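Side-chain contacts in cystathionine beta-lyase family protein, YNBB B.subtilis ortholog (Clostridium acetobutylicum, PDB 3HVY), which probably acts as a pyridoxal 5'-phosphate-dependent carbon-sulfur lyase of the methionine gamma-lyase family, with a presumed part in aluminium resistance: residues D[48-51]-D[52-56]; D[81-84]-D[85-89]; D[111-114]-D[115-119]; D[264-267]-D[268-271]; D[308-311]-D[312-316]. One frame throughout, in Å; residues are numbered along the deposited sequence.

The five contacts follow one another along the chain and fall into three places. Contacts 1 and 2, centres about 9 Å apart, lie near the ends of helices 18-55 and 74-87, which pack together and are joined by a salt bridge from E56, just past the first helix, to R81. Contacts 3 and 4, centres about 14 Å apart, belong to the turn leading into strand 118-121 of the seven-stranded mixed sheet and to helix 261-271; R114 NH2 meets Q266 OE1 between them, and both touch the third subunit. Contact 5 lies across the chain's centre from contacts 2, 3 and 4, where helix 287-317 packs on the five-stranded antiparallel sheet. Contact 1 faces the second subunit, so three of the five border subunit interfaces.

Contact 1: residues D[48-51]-D[52-56]; sequences KVLK and AFQEE
E55 N gives its hydrogen to K51 O over 2.8 Å, the shortest of four successive i to i+4 backbone bonds that tie residues 48-51 to 52-56. F53 N to V49 O and Q54 N to L50 O, both 3.0 Å, lie almost in line with their carbonyls, whereas A52 N reaches K48 O at 3.2 Å, tilted from the carbonyl plane. The charged ends of K51 and E55 are one turn apart but do not meet: K51 NZ stays 5.2 Å from E55 OE2. The lysine bonds to S9 OG of the second subunit; E55 OE1 takes a hydrogen from N85 ND2, while OE2 makes only a long, weak ion pair with K13 of the second subunit. The extended Q54 crosses L50, its NE2 lying 3.7 Å from L50 CD1, and turns its amide to the second subunit: OE1 bonds to Y14 OH and NE2 to S356 O there. A long amide chain suits this border position, apolar along its stem and able to donate and accept at its end. On the buried side V49 and F53 run side by side. V49 CG1, anti to the backbone N (chi1 173°), comes 3.7 Å from F53 CE1, while V49 O lies at the edge of the ring, in its plane. A52, with nothing beyond CB, lets helix 74-87 come close at N85 and I86. This is the last part of the long helix 18-55: V49, A52 and F53 lie against helices 74-87 and 287-317, while K51 and Q54, with L50 beside them, meet the second subunit.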
loop_
_atom_site.group_PDB
_atom_site.type_symbol
_atom_site.label_atom_id
_atom_site.label_comp_id
_atom_site.label_asym_id
_atom_site.label_seq_id
_atom_site.Cartn_x
_atom_site.Cartn_y
_atom_site.Cartn_z
ATOM N N LYS D 48 -23.796 16.868 7.944
ATOM C CA LYS D 48 -22.666 17.778 8.210
ATOM C C LYS D 48 -21.387 17.337 7.440
ATOM O O LYS D 48 -20.612 18.161 6.915
ATOM C CB LYS D 48 -22.447 17.754 9.733
ATOM C CG LYS D 48 -21.203 18.350 10.264
ATOM C CD LYS D 48 -21.321 18.691 11.786
ATOM C CE LYS D 48 -21.375 17.526 12.737
ATOM N NZ LYS D 48 -21.204 17.933 14.238
ATOM N N VAL D 49 -21.127 16.027 7.424
ATOM C CA VAL D 49 -19.936 15.513 6.801
ATOM C C VAL D 49 -20.062 15.608 5.278
ATOM O O VAL D 49 -19.150 16.074 4.622
ATOM C CB VAL D 49 -19.570 14.051 7.303
ATOM C CG1 VAL D 49 -18.437 13.495 6.505
ATOM C CG2 VAL D 49 -19.158 14.082 8.820
ATOM N N LEU D 50 -21.190 15.199 4.728
ATOM C CA LEU D 50 -21.406 15.276 3.305
ATOM C C LEU D 50 -21.200 16.721 2.828
ATOM O O LEU D 50 -20.521 16.984 1.812
ATOM C CB LEU D 50 -22.828 14.808 2.989
ATOM C CG LEU D 50 -23.269 14.878 1.532
ATOM C CD1 LEU D 50 -22.301 14.033 0.651
ATOM C CD2 LEU D 50 -24.755 14.459 1.373
ATOM N N LYS D 51 -21.775 17.686 3.527
ATOM C CA LYS D 51 -21.609 19.086 3.096
ATOM C C LYS D 51 -20.136 19.513 3.090
ATOM O O LYS D 51 -19.697 20.247 2.223
ATOM C CB LYS D 51 -22.351 20.054 4.015
ATOM C CG LYS D 51 -23.852 20.018 3.952
ATOM C CD LYS D 51 -24.470 21.260 4.615
ATOM C CE LYS D 51 -23.941 21.532 6.014
ATOM N NZ LYS D 51 -24.633 22.692 6.672
ATOM N N ALA D 52 -19.393 19.114 4.117
ATOM C CA ALA D 52 -17.969 19.443 4.223
ATOM C C ALA D 52 -17.197 18.861 2.980
ATOM O O ALA D 52 -16.373 19.553 2.337
ATOM C CB ALA D 52 -17.415 18.930 5.545
ATOM N N PHE D 53 -17.492 17.614 2.606
ATOM C CA PHE D 53 -16.879 17.032 1.418
ATOM C C PHE D 53 -17.153 17.892 0.165
ATOM O O PHE D 53 -16.254 18.236 -0.604
ATOM C CB PHE D 53 -17.433 15.623 1.183
ATOM C CG PHE D 53 -16.621 14.498 1.839
ATOM C CD1 PHE D 53 -16.702 14.246 3.197
ATOM C CD2 PHE D 53 -15.822 13.673 1.068
ATOM C CE1 PHE D 53 -15.983 13.221 3.776
ATOM C CE2 PHE D 53 -15.090 12.631 1.624
ATOM C CZ PHE D 53 -15.155 12.411 2.988
ATOM N N GLN D 54 -18.418 18.233 -0.004
ATOM C CA GLN D 54 -18.887 18.963 -1.188
ATOM C C GLN D 54 -18.381 20.378 -1.202
ATOM O O GLN D 54 -17.998 20.860 -2.254
ATOM C CB GLN D 54 -20.412 18.903 -1.224
ATOM C CG GLN D 54 -20.913 17.445 -1.282
ATOM C CD GLN D 54 -22.384 17.381 -1.594
ATOM O OE1 GLN D 54 -23.126 18.296 -1.232
ATOM N NE2 GLN D 54 -22.820 16.314 -2.259
ATOM N N GLU D 55 -18.258 21.020 -0.037
ATOM C CA GLU D 55 -17.712 22.373 -0.007
ATOM C C GLU D 55 -16.209 22.394 -0.306
ATOM O O GLU D 55 -15.715 23.356 -0.844
ATOM C CB GLU D 55 -18.065 23.091 1.291
ATOM C CG GLU D 55 -19.615 23.353 1.376
ATOM C CD GLU D 55 -20.152 23.753 2.755
ATOM O OE1 GLU D 55 -19.367 23.893 3.725
ATOM O OE2 GLU D 55 -21.390 23.926 2.850
ATOM N N GLU D 56 -15.503 21.313 -0.040
ATOM C CA GLU D 56 -14.101 21.245 -0.396
ATOM C C GLU D 56 -13.889 20.636 -1.792
ATOM O O GLU D 56 -12.764 20.472 -2.239
ATOM C CB GLU D 56 -13.316 20.496 0.697
ATOM C CG GLU D 56 -11.776 20.387 0.497
ATOM C CD GLU D 56 -11.034 21.731 0.443
ATOM O OE1 GLU D 56 -11.582 22.746 0.954
ATOM O OE2 GLU D 56 -9.885 21.748 -0.085
#

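Contact 2: residues D[81-84]-D[85-89]; sequences RVYA and NIFNT. With NA (sodium ion), chain X; EDO (1,2-ethanediol), chain Z.
A84 and T89 close the end of helix 74-87 in a Schellman motif: T89 N donates to A84 O over 2.9 Å at 162°, and inside this loop N88 N bonds to N85 O at 3.1 Å. N88 makes the turn with a positive phi of 56°, a conformation asparagine adopts more readily than most residues. A84 CB lies 3.6 Å from T89 OG1, a hydroxyl that bonds onward to S91 O, and also touches A92; a methyl group suits the place. N85 turns the same helix end into a metal site. With CG anti to the backbone N (chi1 -164°), its side chain sits beside its own carbonyl, and N85 O and N85 OD1 both bind the sodium ion at 2.3 Å. N88 OD1 and two waters complete the five ligands found. N85 O therefore serves twice, taking the N88 N-H as well as the sodium, while N85 ND2 donates to E55 OE1 on helix 18-55. Y83 carries the apolar side. Its ring and that of F87 point the same way, and Y83 CD2 comes to the edge of the F87 ring, in its plane, 3.8 Å from F87 CE2; F87 also meets the ring of Y256. V82 and I86 cross at an angle, CG1 of the valine 3.8 Å from CD1 of the isoleucine, and both lie against L294 of helix 287-317. At the rim of the metal site N88 ND2 donates to D232 OD1 and also to O1 of an ethanediol, probably from the crystallisation liquor, 3.1 Å away.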
loop_
_atom_site.group_PDB
_atom_site.type_symbol
_atom_site.label_atom_id
_atom_site.label_comp_id
_atom_site.label_asym_id
_atom_site.label_seq_id
_atom_site.Cartn_x
_atom_site.Cartn_y
_atom_site.Cartn_z
ATOM N N ARG D 81 -8.794 20.630 5.563
ATOM C CA ARG D 81 -9.859 21.620 5.392
ATOM C C ARG D 81 -11.237 21.021 5.675
ATOM O O ARG D 81 -12.090 21.662 6.296
ATOM C CB ARG D 81 -9.812 22.232 4.013
ATOM C CG ARG D 81 -8.642 23.183 3.862
ATOM C CD ARG D 81 -8.732 24.004 2.574
ATOM N NE ARG D 81 -8.328 23.215 1.416
ATOM C CZ ARG D 81 -7.058 23.025 1.031
ATOM N NH1 ARG D 81 -6.036 23.610 1.642
ATOM N NH2 ARG D 81 -6.804 22.272 -0.017
ATOM N N VAL D 82 -11.443 19.764 5.282
ATOM C CA VAL D 82 -12.739 19.094 5.539
ATOM C C VAL D 82 -12.985 18.960 7.065
ATOM O O VAL D 82 -14.064 19.300 7.552
ATOM C CB VAL D 82 -12.821 17.726 4.793
ATOM C CG1 VAL D 82 -14.004 16.890 5.294
ATOM C CG2 VAL D 82 -12.902 17.983 3.225
ATOM N N TYR D 83 -11.979 18.492 7.810
ATOM C CA TYR D 83 -12.107 18.371 9.233
ATOM C C TYR D 83 -12.336 19.751 9.884
ATOM O O TYR D 83 -13.161 19.876 10.788
ATOM C CB TYR D 83 -10.866 17.767 9.848
ATOM C CG TYR D 83 -10.824 16.267 10.052
ATOM C CD1 TYR D 83 -10.929 15.386 9.000
ATOM C CD2 TYR D 83 -10.545 15.731 11.328
ATOM C CE1 TYR D 83 -10.783 13.967 9.218
ATOM C CE2 TYR D 83 -10.418 14.375 11.538
ATOM C CZ TYR D 83 -10.580 13.490 10.495
ATOM O OH TYR D 83 -10.440 12.116 10.740
ATOM N N ALA D 84 -11.573 20.763 9.486
ATOM C CA ALA D 84 -11.764 22.127 10.054
ATOM C C ALA D 84 -13.237 22.588 9.845
ATOM O O ALA D 84 -13.898 23.169 10.740
ATOM C CB ALA D 84 -10.799 23.107 9.414
ATOM N N ASN D 85 -13.763 22.301 8.675
ATOM C CA ASN D 85 -15.161 22.640 8.380
ATOM C C ASN D 85 -16.121 21.870 9.318
ATOM O O ASN D 85 -17.018 22.457 9.952
ATOM C CB ASN D 85 -15.463 22.279 6.944
ATOM C CG ASN D 85 -16.740 22.930 6.422
ATOM O OD1 ASN D 85 -17.510 23.548 7.180
ATOM N ND2 ASN D 85 -16.947 22.841 5.108
ATOM N N ILE D 86 -15.911 20.567 9.459
ATOM C CA ILE D 86 -16.787 19.736 10.291
ATOM C C ILE D 86 -16.781 20.210 11.748
ATOM O O ILE D 86 -17.833 20.327 12.402
ATOM C CB ILE D 86 -16.387 18.244 10.220
ATOM C CG1 ILE D 86 -16.716 17.714 8.824
ATOM C CG2 ILE D 86 -17.092 17.420 11.330
ATOM C CD1 ILE D 86 -16.046 16.336 8.476
ATOM N N PHE D 87 -15.592 20.507 12.245
ATOM C CA PHE D 87 -15.437 20.918 13.632
ATOM C C PHE D 87 -15.685 22.413 13.868
ATOM O O PHE D 87 -15.650 22.883 14.995
ATOM C CB PHE D 87 -14.038 20.529 14.134
ATOM C CG PHE D 87 -13.898 19.067 14.457
ATOM C CD1 PHE D 87 -14.476 18.546 15.594
ATOM C CD2 PHE D 87 -13.197 18.213 13.623
ATOM C CE1 PHE D 87 -14.344 17.181 15.924
ATOM C CE2 PHE D 87 -13.068 16.879 13.917
ATOM C CZ PHE D 87 -13.632 16.353 15.087
ATOM N N ASN D 88 -15.899 23.142 12.787
ATOM C CA ASN D 88 -16.071 24.600 12.812
ATOM C C ASN D 88 -14.897 25.320 13.458
ATOM O O ASN D 88 -15.084 26.216 14.296
ATOM C CB ASN D 88 -17.420 24.957 13.447
ATOM C CG ASN D 88 -18.578 24.462 12.618
ATOM O OD1 ASN D 88 -18.637 24.739 11.425
ATOM N ND2 ASN D 88 -19.502 23.733 13.232
ATOM N N THR D 89 -13.692 24.923 13.036
ATOM C CA THR D 89 -12.445 25.502 13.525
ATOM C C THR D 89 -11.742 26.230 12.374
ATOM O O THR D 89 -12.060 26.007 11.202
ATOM C CB THR D 89 -11.492 24.412 14.049
ATOM O OG1 THR D 89 -11.107 23.512 12.979
ATOM C CG2 THR D 89 -12.110 23.680 15.192
HETATM NA NA NA X . -18.371 24.211 9.226
HETATM C C1 EDO Z . -22.974 21.587 13.563
HETATM O O1 EDO Z . -22.020 22.059 12.569
HETATM C C2 EDO Z . -22.693 21.997 14.994
HETATM O O2 EDO Z . -23.424 23.201 15.326
HETATM O O HOH W 1 -20.156 25.549 8.331
HETATM O O HOH W 2 -16.466 26.047 9.080
#

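Contact 3: residues D[111-114]-D[115-119]; sequences GNLR and PNDTM
R114 and D117 are joined by two bonds of 2.9 Å that run in opposite directions: D117 N donates to R114 O, and R114 N donates to D117 OD2. The first closes a type II beta turn from R114 to D117, which brings the chain from the end of helix 101-111 into strand 118-121 of the seven-stranded sheet. P115 fits the second position of the turn because its ring holds phi near -55°, and N116 fits the third, where phi must be positive (79°). D117 CB is directed back into the turn, bringing the carboxylate under the R114 amide; that N-H meets OD2 from above the carboxylate plane rather than within it. The arginine side chain also ties back to the chain before it. It bends at chi2 and folds back, so that NH1 reaches both G111 O, at 2.8 Å, and L113 O, at 3.3 Å. Both acceptors lie in the guanidinium plane, but NH1 stands above each carbonyl plane. Two carbonyls at one nitrogen would fix the rotation of the group, and they tie the helix end to the turn. NH2 bonds to Q266 OE1 and forms a salt bridge with E147 of the third subunit. T118, entering the strand, bonds through OG1 to S176 OG. L113 fills the inner side: its side chain runs across D117 at a slant, CD2 3.9 Å from D117 CB, and L179 of strand 177-183 covers it further. The other branch, L113 CD1, meets selenomethionine M119 roughly at right angles, 4.0 Å from M119 CB.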
loop_
_atom_site.group_PDB
_atom_site.type_symbol
_atom_site.label_atom_id
_atom_site.label_comp_id
_atom_site.label_asym_id
_atom_site.label_seq_id
_atom_site.Cartn_x
_atom_site.Cartn_y
_atom_site.Cartn_z
ATOM N N GLY D 111 3.201 21.644 22.082
ATOM C CA GLY D 111 3.308 22.765 21.175
ATOM C C GLY D 111 2.866 24.104 21.717
ATOM O O GLY D 111 3.397 25.162 21.309
ATOM N N ASN D 112 1.921 24.069 22.648
ATOM C CA ASN D 112 1.291 25.275 23.170
ATOM C C ASN D 112 1.709 25.667 24.568
ATOM O O ASN D 112 1.068 26.481 25.218
ATOM C CB ASN D 112 -0.228 25.136 22.990
ATOM C CG ASN D 112 -0.654 25.328 21.527
ATOM O OD1 ASN D 112 -0.576 26.433 21.042
ATOM N ND2 ASN D 112 -1.058 24.233 20.798
ATOM N N LEU D 113 2.830 25.111 25.013
ATOM C CA LEU D 113 3.380 25.368 26.337
ATOM C C LEU D 113 4.881 25.605 26.244
ATOM O O LEU D 113 5.568 25.044 25.395
ATOM C CB LEU D 113 3.123 24.191 27.290
ATOM C CG LEU D 113 1.648 24.101 27.696
ATOM C CD1 LEU D 113 1.296 22.706 28.199
ATOM C CD2 LEU D 113 1.239 25.216 28.674
ATOM N N ARG D 114 5.372 26.433 27.158
ATOM C CA ARG D 114 6.777 26.797 27.248
ATOM C C ARG D 114 7.229 26.781 28.709
ATOM O O ARG D 114 6.412 26.745 29.646
ATOM C CB ARG D 114 7.004 28.205 26.671
ATOM C CG ARG D 114 6.626 28.343 25.174
ATOM C CD ARG D 114 7.531 27.572 24.226
ATOM N NE ARG D 114 7.246 27.980 22.843
ATOM C CZ ARG D 114 6.372 27.396 22.029
ATOM N NH1 ARG D 114 5.691 26.350 22.421
ATOM N NH2 ARG D 114 6.180 27.868 20.795
ATOM N N PRO D 115 8.534 26.781 28.911
ATOM C CA PRO D 115 9.000 26.780 30.284
ATOM C C PRO D 115 8.421 27.947 31.091
ATOM O O PRO D 115 8.373 29.087 30.599
ATOM C CB PRO D 115 10.527 26.917 30.120
ATOM C CG PRO D 115 10.811 26.405 28.753
ATOM C CD PRO D 115 9.644 26.769 27.935
ATOM N N ASN D 116 8.066 27.655 32.342
ATOM C CA ASN D 116 7.462 28.587 33.291
ATOM C C ASN D 116 5.978 28.790 33.065
ATOM O O ASN D 116 5.346 29.471 33.871
ATOM C CB ASN D 116 8.168 29.943 33.371
ATOM C CG ASN D 116 9.610 29.805 33.695
ATOM O OD1 ASN D 116 9.986 29.025 34.559
ATOM N ND2 ASN D 116 10.443 30.534 32.973
ATOM N N ASP D 117 5.426 28.194 32.001
ATOM C CA ASP D 117 3.995 28.178 31.804
ATOM C C ASP D 117 3.405 27.104 32.721
ATOM O O ASP D 117 4.087 26.163 33.113
ATOM C CB ASP D 117 3.595 27.779 30.388
ATOM C CG ASP D 117 3.820 28.849 29.352
ATOM O OD1 ASP D 117 4.134 29.987 29.697
ATOM O OD2 ASP D 117 3.591 28.539 28.158
ATOM N N THR D 118 2.140 27.282 33.095
ATOM C CA THR D 118 1.400 26.257 33.824
ATOM C C THR D 118 0.257 25.685 33.005
ATOM O O THR D 118 -0.487 26.425 32.361
ATOM C CB THR D 118 0.846 26.776 35.127
ATOM O OG1 THR D 118 1.908 27.297 35.924
ATOM C CG2 THR D 118 0.129 25.646 35.876
HETATM N N MSE D 119 0.148 24.356 33.024
HETATM C CA MSE D 119 -0.957 23.595 32.438
HETATM C C MSE D 119 -1.876 23.168 33.590
HETATM O O MSE D 119 -1.403 22.738 34.645
HETATM C CB MSE D 119 -0.435 22.327 31.753
HETATM C CG MSE D 119 -1.499 21.396 31.289
HETATM SE SE MSE D 119 -0.763 19.684 30.636
HETATM C CE MSE D 119 -2.484 18.704 30.489
#

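Contact 4: residues D[264-267]-D[268-271]; sequences VTQA and TFRV. With EDO (1,2-ethanediol), chain S.
Among the hydrogen bonds, that from T268 OG1 to T265 O is the shortest, at 2.6 Å. The threonine hydroxyl takes the crowded position between its own backbone N and carbonyl carbon (chi1 69°), and so turns back to the preceding helical turn. T268 N donates to V264 O at 3.0 Å and V271 N to A267 O at 3.1 Å, but F269 N makes only weak bonds, 3.4 Å to T265 O and 3.3 Å to Q266 O. Aromatic contacts come next. T265 O stands over one face of the F269 ring near its rim, and T265 CG2 lies alongside, 3.7 Å from F269 CE2. The bent Q266 brings its amide to the ring edge, planes 70° apart, with NE2 3.9 Å from F269 CE2; that NE2 also donates to K141 O of the third subunit. The R270 side chain reaches away from the helix, makes a cation-pi contact with F110 and bonds through NH2 to T272 O of the third subunit. A side-chain hydroxyl thus supplies T265 O with a firm partner where the backbone amide offers a poor one, and the buried polar ends of Q266 and R270 find acceptors on the third subunit.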
loop_
_atom_site.group_PDB
_atom_site.type_symbol
_atom_site.label_atom_id
_atom_site.label_comp_id
_atom_site.label_asym_id
_atom_site.label_seq_id
_atom_site.Cartn_x
_atom_site.Cartn_y
_atom_site.Cartn_z
ATOM N N VAL D 264 -3.038 25.141 16.412
ATOM C CA VAL D 264 -2.818 23.957 15.591
ATOM C C VAL D 264 -1.429 24.077 15.005
ATOM O O VAL D 264 -0.646 23.121 15.049
ATOM C CB VAL D 264 -3.883 23.819 14.476
ATOM C CG1 VAL D 264 -3.547 22.632 13.559
ATOM C CG2 VAL D 264 -5.271 23.639 15.124
ATOM N N THR D 265 -1.088 25.256 14.479
ATOM C CA THR D 265 0.231 25.434 13.900
ATOM C C THR D 265 1.358 25.167 14.902
ATOM O O THR D 265 2.377 24.527 14.548
ATOM C CB THR D 265 0.380 26.800 13.317
ATOM O OG1 THR D 265 -0.473 26.861 12.201
ATOM C CG2 THR D 265 1.833 27.091 12.849
ATOM N N GLN D 266 1.220 25.646 16.140
ATOM C CA GLN D 266 2.267 25.364 17.118
ATOM C C GLN D 266 2.442 23.843 17.386
ATOM O O GLN D 266 3.574 23.340 17.638
ATOM C CB GLN D 266 2.056 26.114 18.402
ATOM C CG GLN D 266 2.334 27.638 18.364
ATOM C CD GLN D 266 3.715 28.004 17.827
ATOM O OE1 GLN D 266 4.755 27.560 18.328
ATOM N NE2 GLN D 266 3.722 28.826 16.796
ATOM N N ALA D 267 1.321 23.141 17.439
ATOM C CA ALA D 267 1.318 21.699 17.594
ATOM C C ALA D 267 2.061 21.046 16.458
ATOM O O ALA D 267 2.799 20.076 16.689
ATOM C CB ALA D 267 -0.131 21.149 17.680
ATOM N N THR D 268 1.869 21.534 15.222
ATOM C CA THR D 268 2.575 20.914 14.100
ATOM C C THR D 268 4.116 20.948 14.238
ATOM O O THR D 268 4.807 20.085 13.678
ATOM C CB THR D 268 2.196 21.471 12.719
ATOM O OG1 THR D 268 2.692 22.802 12.608
ATOM C CG2 THR D 268 0.638 21.394 12.455
ATOM N N PHE D 269 4.653 21.958 14.895
ATOM C CA PHE D 269 6.114 22.097 15.077
ATOM C C PHE D 269 6.647 21.105 16.070
ATOM O O PHE D 269 7.858 20.772 16.045
ATOM C CB PHE D 269 6.525 23.520 15.491
ATOM C CG PHE D 269 6.189 24.587 14.469
ATOM C CD1 PHE D 269 6.379 24.373 13.119
ATOM C CD2 PHE D 269 5.707 25.826 14.883
ATOM C CE1 PHE D 269 6.075 25.366 12.183
ATOM C CE2 PHE D 269 5.398 26.812 13.958
ATOM C CZ PHE D 269 5.597 26.584 12.618
ATOM N N ARG D 270 5.777 20.647 16.975
ATOM C CA ARG D 270 6.118 19.528 17.869
ATOM C C ARG D 270 6.025 18.177 17.158
ATOM O O ARG D 270 6.811 17.250 17.417
ATOM C CB ARG D 270 5.187 19.502 19.061
ATOM C CG ARG D 270 5.197 18.207 19.841
ATOM C CD ARG D 270 6.536 17.921 20.511
ATOM N NE ARG D 270 6.533 16.525 20.976
ATOM C CZ ARG D 270 7.221 16.093 22.018
ATOM N NH1 ARG D 270 7.967 16.924 22.713
ATOM N NH2 ARG D 270 7.162 14.824 22.378
ATOM N N VAL D 271 5.063 18.072 16.251
ATOM C CA VAL D 271 4.874 16.830 15.521
ATOM C C VAL D 271 6.023 16.574 14.580
ATOM O O VAL D 271 6.445 15.441 14.444
ATOM C CB VAL D 271 3.510 16.763 14.778
ATOM C CG1 VAL D 271 3.428 15.433 13.967
ATOM C CG2 VAL D 271 2.351 16.858 15.793
HETATM C C1 EDO S . 9.158 20.044 23.528
HETATM O O1 EDO S . 8.280 20.160 22.406
HETATM C C2 EDO S . 10.549 19.966 22.982
HETATM O O2 EDO S . 10.977 18.596 22.844
#

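Contact 5: residues D[308-311]-D[312-316]; sequences AVFC and ARIME
Four regular i to i+4 bonds run through residues 308-316, the straightest from I314 N to F310 O (2.9 Å, 176°) and the shortest from A312 N to A308 O (2.8 Å). These are the last turns of the long helix 287-317, which here lies between helices 18-55 and 411-422 on one side and strand 334-338 of the antiparallel sheet on the other. F310 and I314 point the same way toward the helices. F310 CG is anti to the backbone N (chi1 171°), and the ring points outward beside I314, with CZ 3.9 Å from I314 CD1. I314 CG2 stands over one face of the same ring, near its rim, so the two branches of the isoleucine meet the ring differently. A beta-branched chain fits here, wedged among L23, A27, V418, L419 and L422. Toward the sheet the small residues A308, C311 and A312 let the helix lie close to strand 334-338, A308 and A312 on Q335 and C311 on I337. C311 SG touches the selenomethionine M315 at its CG, 3.8 Å away, and the same CG lies 3.1 Å from C311 O, a snug fit; M315 then bends twice and ends against I337, F339 and L422. A312 CB rests 3.4 Å from V309 O. On the outer face R313 joins the helices by charge, its NE in a salt bridge with D30, with a cation-pi contact to Y326. R313 NH1 also forms a salt bridge with E316 OE1, 2.9 Å away; that oxygen lies in the guanidinium plane but is approached from above the plane of its own carboxylate.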
loop_
_atom_site.group_PDB
_atom_site.type_symbol
_atom_site.label_atom_id
_atom_site.label_comp_id
_atom_site.label_asym_id
_atom_site.label_seq_id
_atom_site.Cartn_x
_atom_site.Cartn_y
_atom_site.Cartn_z
ATOM N N ALA D 308 -23.507 0.315 23.127
ATOM C CA ALA D 308 -23.274 0.710 24.511
ATOM C C ALA D 308 -24.617 0.773 25.334
ATOM O O ALA D 308 -24.738 0.240 26.436
ATOM C CB ALA D 308 -22.557 2.102 24.532
ATOM N N VAL D 309 -25.617 1.402 24.734
ATOM C CA VAL D 309 -26.946 1.605 25.317
ATOM C C VAL D 309 -27.674 0.301 25.506
ATOM O O VAL D 309 -28.294 0.090 26.528
ATOM C CB VAL D 309 -27.756 2.636 24.442
ATOM C CG1 VAL D 309 -29.253 2.659 24.815
ATOM C CG2 VAL D 309 -27.124 4.086 24.530
ATOM N N PHE D 310 -27.624 -0.580 24.501
ATOM C CA PHE D 310 -28.195 -1.928 24.627
ATOM C C PHE D 310 -27.443 -2.713 25.716
ATOM O O PHE D 310 -28.037 -3.372 26.573
ATOM C CB PHE D 310 -28.082 -2.675 23.298
ATOM C CG PHE D 310 -28.438 -4.142 23.383
ATOM C CD1 PHE D 310 -29.756 -4.548 23.508
ATOM C CD2 PHE D 310 -27.452 -5.114 23.411
ATOM C CE1 PHE D 310 -30.074 -5.898 23.599
ATOM C CE2 PHE D 310 -27.752 -6.450 23.551
ATOM C CZ PHE D 310 -29.069 -6.852 23.635
ATOM N N CYS D 311 -26.130 -2.625 25.720
ATOM C CA CYS D 311 -25.369 -3.294 26.792
ATOM C C CYS D 311 -25.811 -2.809 28.201
ATOM O O CYS D 311 -26.042 -3.609 29.116
ATOM C CB CYS D 311 -23.878 -3.047 26.580
ATOM S SG CYS D 311 -22.832 -3.782 27.865
ATOM N N ALA D 312 -25.843 -1.487 28.396
ATOM C CA ALA D 312 -26.337 -0.851 29.608
ATOM C C ALA D 312 -27.676 -1.456 30.075
ATOM O O ALA D 312 -27.829 -1.786 31.235
ATOM C CB ALA D 312 -26.514 0.717 29.377
ATOM N N ARG D 313 -28.661 -1.528 29.172
ATOM C CA ARG D 313 -29.973 -2.036 29.561
ATOM C C ARG D 313 -29.967 -3.516 29.860
ATOM O O ARG D 313 -30.470 -3.919 30.910
ATOM C CB ARG D 313 -31.070 -1.739 28.554
ATOM C CG ARG D 313 -32.448 -2.114 29.059
ATOM C CD ARG D 313 -32.739 -1.527 30.435
ATOM N NE ARG D 313 -34.188 -1.564 30.761
ATOM C CZ ARG D 313 -34.738 -1.177 31.915
ATOM N NH1 ARG D 313 -33.999 -0.713 32.946
ATOM N NH2 ARG D 313 -36.047 -1.329 32.076
ATOM N N ILE D 314 -29.375 -4.331 28.977
ATOM C CA ILE D 314 -29.403 -5.761 29.217
ATOM C C ILE D 314 -28.608 -6.166 30.475
ATOM O O ILE D 314 -29.053 -7.015 31.227
ATOM C CB ILE D 314 -29.016 -6.595 27.984
ATOM C CG1 ILE D 314 -29.580 -8.026 28.137
ATOM C CG2 ILE D 314 -27.471 -6.590 27.723
ATOM C CD1 ILE D 314 -29.284 -8.966 26.880
HETATM N N MSE D 315 -27.475 -5.541 30.750
HETATM C CA MSE D 315 -26.715 -5.934 31.936
HETATM C C MSE D 315 -27.508 -5.494 33.183
HETATM O O MSE D 315 -27.499 -6.146 34.219
HETATM C CB MSE D 315 -25.306 -5.338 31.907
HETATM C CG MSE D 315 -24.454 -5.785 30.709
HETATM SE SE MSE D 315 -24.301 -7.699 30.618
HETATM C CE MSE D 315 -23.097 -7.985 32.119
ATOM N N GLU D 316 -28.198 -4.366 33.075
ATOM C CA GLU D 316 -29.076 -3.915 34.153
ATOM C C GLU D 316 -30.257 -4.894 34.386
ATOM O O GLU D 316 -30.550 -5.264 35.533
ATOM C CB GLU D 316 -29.575 -2.529 33.828
ATOM C CG GLU D 316 -30.585 -1.936 34.738
ATOM C CD GLU D 316 -30.715 -0.470 34.490
ATOM O OE1 GLU D 316 -31.244 -0.070 33.426
ATOM O OE2 GLU D 316 -30.229 0.266 35.352
#